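Local structure of beta-porphyranase A (Bacteroides plebeius, 4AW7) at residues 256-259 / 260-264; 287-290 / 291-294; 411-414 / 415-418. The protein cleaves the sulfated red-algal polysaccharide porphyran at beta-1,4 linkages between D-galactose and L-galactose-6-sulfate, releasing mostly a disaccharide. All blocks are in the same frame, centred on the assembly; numbering follows the deposited sequence.

Interaction 1 of 3, residues 256-259 / 260-264; sequences AYSY and IKFGH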
# COMPACT_ATOMS: atom_id res chain seq x y z
N ALA A 256 10.97 1.74 -9.28
CA ALA A 256 12.11 1.53 -10.16
C ALA A 256 12.04 2.44 -11.38
O ALA A 256 13.07 3.04 -11.76
CB ALA A 256 12.16 0.06 -10.58
N TYR A 257 10.86 2.61 -11.98
CA TYR A 257 10.76 3.51 -13.12
C TYR A 257 10.83 4.97 -12.71
O TYR A 257 11.45 5.78 -13.41
CB TYR A 257 9.52 3.21 -13.95
CG TYR A 257 9.50 3.96 -15.26
CD1 TYR A 257 10.50 3.76 -16.19
CD2 TYR A 257 8.51 4.88 -15.53
CE1 TYR A 257 10.52 4.48 -17.37
CE2 TYR A 257 8.49 5.60 -16.72
CZ TYR A 257 9.51 5.41 -17.63
OH TYR A 257 9.53 6.10 -18.85
N SER A 258 10.24 5.31 -11.57
CA SER A 258 10.36 6.67 -11.08
C SER A 258 11.82 7.06 -10.87
O SER A 258 12.21 8.15 -11.22
CB SER A 258 9.58 6.86 -9.80
OG SER A 258 8.20 6.64 -10.00
N TYR A 259 12.62 6.16 -10.32
CA TYR A 259 14.04 6.43 -10.17
C TYR A 259 14.70 6.74 -11.51
O TYR A 259 15.50 7.68 -11.63
CB TYR A 259 14.70 5.23 -9.54
CG TYR A 259 16.19 5.39 -9.37
CD1 TYR A 259 16.68 6.13 -8.33
CD2 TYR A 259 17.09 4.79 -10.25
CE1 TYR A 259 18.07 6.28 -8.14
CE2 TYR A 259 18.47 4.92 -10.09
CZ TYR A 259 18.95 5.68 -9.02
OH TYR A 259 20.30 5.77 -8.83
N ILE A 260 14.42 5.92 -12.51
CA ILE A 260 14.97 6.14 -13.84
C ILE A 260 14.51 7.46 -14.45
O ILE A 260 15.31 8.21 -15.03
CB ILE A 260 14.62 4.93 -14.75
CG1 ILE A 260 15.42 3.72 -14.30
CG2 ILE A 260 14.86 5.23 -16.26
CD1 ILE A 260 14.94 2.42 -14.98
N LYS A 261 13.24 7.79 -14.28
CA LYS A 261 12.67 8.97 -14.92
C LYS A 261 13.09 10.28 -14.23
O LYS A 261 13.35 11.30 -14.90
CB LYS A 261 11.15 8.89 -14.89
CG LYS A 261 10.48 9.85 -15.76
CD LYS A 261 10.63 9.51 -17.23
CE LYS A 261 9.80 10.47 -18.03
NZ LYS A 261 9.98 10.23 -19.43
N PHE A 262 13.09 10.28 -12.90
CA PHE A 262 13.23 11.49 -12.11
C PHE A 262 14.56 11.59 -11.38
O PHE A 262 14.89 12.67 -10.86
CB PHE A 262 12.09 11.63 -11.09
CG PHE A 262 10.73 11.50 -11.68
CD1 PHE A 262 10.25 12.47 -12.53
CD2 PHE A 262 9.90 10.44 -11.37
CE1 PHE A 262 9.02 12.38 -13.11
CE2 PHE A 262 8.65 10.35 -11.95
CZ PHE A 262 8.21 11.32 -12.83
N GLY A 263 15.29 10.48 -11.29
CA GLY A 263 16.52 10.42 -10.51
C GLY A 263 16.31 10.06 -9.07
O GLY A 263 17.28 9.93 -8.32
N HIS A 264 15.05 9.89 -8.65
CA HIS A 264 14.66 9.55 -7.29
C HIS A 264 13.26 8.93 -7.37
O HIS A 264 12.50 9.22 -8.27
CB HIS A 264 14.67 10.79 -6.37
CG HIS A 264 13.91 11.95 -6.92
ND1 HIS A 264 12.59 12.20 -6.62
CD2 HIS A 264 14.31 12.95 -7.74
CE1 HIS A 264 12.20 13.31 -7.25
NE2 HIS A 264 13.23 13.76 -7.95

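Interaction 2 of 3, residues 287-290 / 291-294; sequences DISS and VRSV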
# COMPACT_ATOMS: atom_id res chain seq x y z
N ASP A 287 -22.43 -10.46 6.97
CA ASP A 287 -21.54 -10.59 8.15
C ASP A 287 -20.40 -11.59 8.01
O ASP A 287 -19.38 -11.43 8.68
CB ASP A 287 -22.28 -11.00 9.44
CG ASP A 287 -22.89 -9.83 10.22
OD1 ASP A 287 -22.35 -8.71 10.26
OD2 ASP A 287 -23.93 -10.10 10.90
N ILE A 288 -20.54 -12.63 7.21
CA ILE A 288 -19.43 -13.59 7.06
C ILE A 288 -18.58 -13.26 5.85
O ILE A 288 -17.36 -13.16 5.94
CB ILE A 288 -19.92 -15.03 6.91
CG1 ILE A 288 -20.67 -15.48 8.18
CG2 ILE A 288 -18.72 -15.93 6.59
CD1 ILE A 288 -21.56 -16.73 7.99
N SER A 289 -19.20 -13.03 4.71
CA SER A 289 -18.37 -12.83 3.57
C SER A 289 -17.63 -11.48 3.59
O SER A 289 -16.49 -11.39 3.19
CB SER A 289 -19.14 -13.11 2.28
OG SER A 289 -19.69 -11.98 1.74
N SER A 290 -18.26 -10.44 4.11
CA SER A 290 -17.70 -9.10 4.01
C SER A 290 -16.56 -8.85 5.01
O SER A 290 -15.74 -7.96 4.78
CB SER A 290 -18.79 -8.04 4.12
OG SER A 290 -19.85 -8.25 3.17
N VAL A 291 -16.42 -9.68 6.04
CA VAL A 291 -15.25 -9.61 6.94
C VAL A 291 -14.03 -10.42 6.47
O VAL A 291 -12.92 -10.24 7.05
CB VAL A 291 -15.59 -10.00 8.40
CG1 VAL A 291 -16.76 -9.17 8.86
CG2 VAL A 291 -15.85 -11.51 8.56
N ARG A 292 -14.16 -11.21 5.43
CA ARG A 292 -13.02 -11.99 4.91
C ARG A 292 -11.86 -11.02 4.52
O ARG A 292 -10.67 -11.36 4.65
CB ARG A 292 -13.45 -12.91 3.75
CG ARG A 292 -14.46 -14.00 4.13
CD ARG A 292 -15.06 -14.84 2.95
NE ARG A 292 -16.01 -15.85 3.46
CZ ARG A 292 -17.10 -16.31 2.84
NH1 ARG A 292 -17.46 -15.83 1.65
NH2 ARG A 292 -17.86 -17.25 3.43
N SER A 293 -12.19 -9.79 4.10
CA SER A 293 -11.19 -8.74 3.77
C SER A 293 -10.17 -8.42 4.83
O SER A 293 -9.09 -7.92 4.54
CB SER A 293 -11.95 -7.42 3.41
OG SER A 293 -12.67 -7.56 2.23
N VAL A 294 -10.53 -8.64 6.09
CA VAL A 294 -9.63 -8.30 7.19
C VAL A 294 -8.30 -9.04 7.08
O VAL A 294 -7.26 -8.47 7.39
CB VAL A 294 -10.29 -8.54 8.55
CG1 VAL A 294 -9.28 -8.50 9.69
CG2 VAL A 294 -11.41 -7.49 8.76
O HOH W 1 -14.65 -9.80 2.23
O HOH W 2 -15.11 -6.10 2.93

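Interaction 3 of 3, residues 411-414 / 415-418; sequences NKNS and WKDV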
# COMPACT_ATOMS: atom_id res chain seq x y z
N ASN A 411 15.90 -13.99 20.84
CA ASN A 411 16.40 -12.71 21.25
C ASN A 411 17.75 -12.96 21.94
O ASN A 411 17.87 -13.86 22.78
CB ASN A 411 15.42 -12.06 22.25
CG ASN A 411 15.97 -10.83 22.89
OD1 ASN A 411 16.43 -10.88 24.05
ND2 ASN A 411 15.99 -9.74 22.17
N LYS A 412 18.74 -12.12 21.62
CA LYS A 412 20.13 -12.31 22.09
C LYS A 412 20.25 -12.17 23.60
O LYS A 412 21.21 -12.71 24.17
CB LYS A 412 21.10 -11.33 21.41
CG LYS A 412 20.86 -9.87 21.75
CD LYS A 412 21.67 -8.88 20.91
CE LYS A 412 21.60 -7.48 21.57
NZ LYS A 412 22.09 -6.35 20.70
N ASN A 413 19.33 -11.45 24.24
CA ASN A 413 19.32 -11.26 25.70
C ASN A 413 18.34 -12.20 26.41
O ASN A 413 18.01 -12.00 27.59
CB ASN A 413 18.94 -9.82 26.06
CG ASN A 413 19.88 -8.81 25.50
OD1 ASN A 413 19.45 -7.85 24.86
ND2 ASN A 413 21.17 -9.03 25.68
N SER A 414 17.84 -13.21 25.69
CA SER A 414 16.86 -14.14 26.24
C SER A 414 15.68 -13.44 26.88
O SER A 414 15.14 -13.87 27.90
CB SER A 414 17.55 -15.06 27.27
OG SER A 414 18.62 -15.75 26.64
N TRP A 415 15.27 -12.32 26.28
CA TRP A 415 14.15 -11.53 26.75
C TRP A 415 14.25 -11.09 28.22
O TRP A 415 13.23 -10.86 28.87
CB TRP A 415 12.83 -12.30 26.57
CG TRP A 415 12.63 -12.88 25.20
CD1 TRP A 415 12.71 -14.18 24.86
CD2 TRP A 415 12.32 -12.16 24.00
NE1 TRP A 415 12.45 -14.34 23.52
CE2 TRP A 415 12.23 -13.11 22.96
CE3 TRP A 415 12.09 -10.81 23.71
CZ2 TRP A 415 11.90 -12.76 21.66
CZ3 TRP A 415 11.79 -10.47 22.38
CH2 TRP A 415 11.69 -11.45 21.39
N LYS A 416 15.47 -10.93 28.72
CA LYS A 416 15.66 -10.62 30.15
C LYS A 416 14.93 -9.37 30.62
O LYS A 416 14.50 -9.29 31.79
CB LYS A 416 17.17 -10.54 30.47
CG LYS A 416 17.85 -9.22 30.10
CD LYS A 416 19.36 -9.28 30.26
CE LYS A 416 20.01 -7.96 29.87
NZ LYS A 416 19.58 -6.83 30.76
N ASP A 417 14.78 -8.39 29.72
CA ASP A 417 14.22 -7.08 30.05
C ASP A 417 12.71 -6.99 29.79
O ASP A 417 12.12 -5.92 29.95
CB ASP A 417 14.93 -6.01 29.20
CG ASP A 417 16.42 -6.09 29.32
OD1 ASP A 417 16.92 -5.86 30.45
OD2 ASP A 417 17.09 -6.41 28.32
N VAL A 418 12.10 -8.09 29.36
CA VAL A 418 10.71 -8.11 28.89
C VAL A 418 9.83 -8.85 29.91
O VAL A 418 10.26 -9.84 30.50
CB VAL A 418 10.66 -8.74 27.50
CG1 VAL A 418 9.20 -8.87 26.98
CG2 VAL A 418 11.48 -7.86 26.55

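Interaction 1 of 3, residues 256-259 / 260-264
Tyr257 and Lys261, one turn apart at the C-terminal end of helix 245-262, run side by side and point the same way. With CG anti to the backbone N (chi1 -171°), the Tyr257 ring is carried alongside the lysine chain, which bends at chi2 and lays its CD 3.9 Å from Tyr257 OH. Both polar ends go to the same carboxylate oxygen: Asp217 OD1 takes a hydrogen bond from the phenol and a salt bridge from Lys261 NZ, a shared partner consistent with their common course. The next pair is Ser258 and Phe262. The serine CB comes to the edge of the phenyl ring, in its plane, 3.9 Å from Phe262 CD2, while Lys261 CG rests over the centre of one ring face and Lys266 makes a cation-pi contact with the ring. Beneath the side chains, Lys261 N donates to Tyr257 O at 2.8 Å and Phe262 N to Ser258 O at 2.9 Å. Helical bonding ends less squarely, with Gly263 N reaching Tyr259 O at 2.8 Å from above the carbonyl plane. Gly263 has left helical angles with positive phi; a CB at this position would press against the carbonyl oxygen of Phe262. The end of the helix is wedged between several elements: Tyr257 and Phe262 pack on helix 212-219, Ser258 and Phe262 on Phe226 of strand 225-233, and the Tyr257 and Tyr259 rings meet Tyr481 and Tyr477 of strand 469-484.

Interaction 2 of 3, residues 287-290 / 291-294
Ser289 and Arg292 are the first and last residues of a type I beta turn that leads the loop after strand 268-276 into helix 293-305. Across the turn, Arg292 N donates to Ser289 O at 3.2 Å, with the N-H well aimed (155°) but the donor standing 60° out of the carbonyl plane. One step further, Val294 N donates to Val291 O.

Water supplies further links. One molecule donates to both Ser289 O (2.6 Å) and Ser293 OG; another donates to Ser290 O (2.7 Å) and to the same hydroxyl. Ser293 OG, which also bonds to Gly275 O, is thus linked through the two waters to two carbonyls of the turn.

Charged and flat groups meet at Arg292. With its chain extended from CG to NE, the side chain doubles back along the turn and lays one guanidinium face over Ser289, whose CA lies 3.5 Å from that plane and whose CB is 3.3 Å from Arg292 NH1. Ile288 crosses the arginine at an angle, its CG2 coming 3.5 Å from Arg292 NH2. The guanidinium's rotation is fixed from outside by a salt bridge from NH1 to Asp277 and a bond from NE to the carbonyl of Tyr430, so its charge is probably well compensated.

Van der Waals contacts involve Val291, which packs against Ile434 of strand 433-441 and sets its methyls against carbonyl oxygens of the loop. Its CG1, anti to the carbonyl carbon (chi1 -53°), lies against Asp287 O, while CG2, between the backbone N and the carbonyl carbon, sits 3.4 Å from Ile288 O.

Interaction 3 of 3, residues 411-414 / 415-418
An Asx turn at Asn411 begins the surface loop between strands 405-410 and 418-419 of the beta-sandwich domain, and the same OD1 that closes it also receives Trp415 N. Three beta turns overlap here: type I from Asn411 to Ser414, type I' from Asn413 to Lys416, and type I from Trp415 to Val418. Asn411 OD1 is gripped twice, by Trp415 N at 2.9 Å with a fairly straight N-H (161°) and by Asn413 N, the bond of the Asx turn, at 3.0 Å. The two donors arrive from opposite faces of the amide plane, the tryptophan one tilted and the asparagine one well above it. At the other end of the amide, ND2 bonds to Val24 O, which together with the OD1 bonds fixes its rotation.

Over this amide side chain lies the indole. Asn411 CB stands over the six-membered ring, 3.5 Å from its centroid and 12° off the normal, a CH-pi contact, with Trp415 CE2 3.4 Å from that CB. The ring and the amide plane are only 22° apart, so the indole spreads over the Asn411 side chain. Trp415 CG is anti to the carbonyl carbon, a turn that carries the ring back over Asn411; the side chain also touches Met444. A serine in place of Trp415 would probably leave Asn411 CB without the ring over it and Met444 without the indole it touches.

Further along, Lys416 N donates to Asn413 O at 3.0 Å. Asp417 OD2 bonds to Tyr26 OH, whereas Asp417 OD1 receives Lys416 NZ on its syn side at 2.8 Å in a salt bridge.

The three interactions are local turns or helix ends, strung along the chain in order and spread over the molecule without touching. Interactions 1 and 2 lie on opposite sides of the chain's centre, their centres 38 Å apart, and both belong to segments flanking strand 268-276, which carries Glu272, the inferred nucleophile. Interaction 2 is the one near the substrate: the Ser293 side chain is about 7 Å from bound galactose units and about 10 Å from that of Glu272. Interaction 3 belongs to the beta-sandwich domain, its nearest atoms about 24 Å from interaction 2 and about 32 Å from interaction 1; like interaction 1, it is remote from the annotated sites.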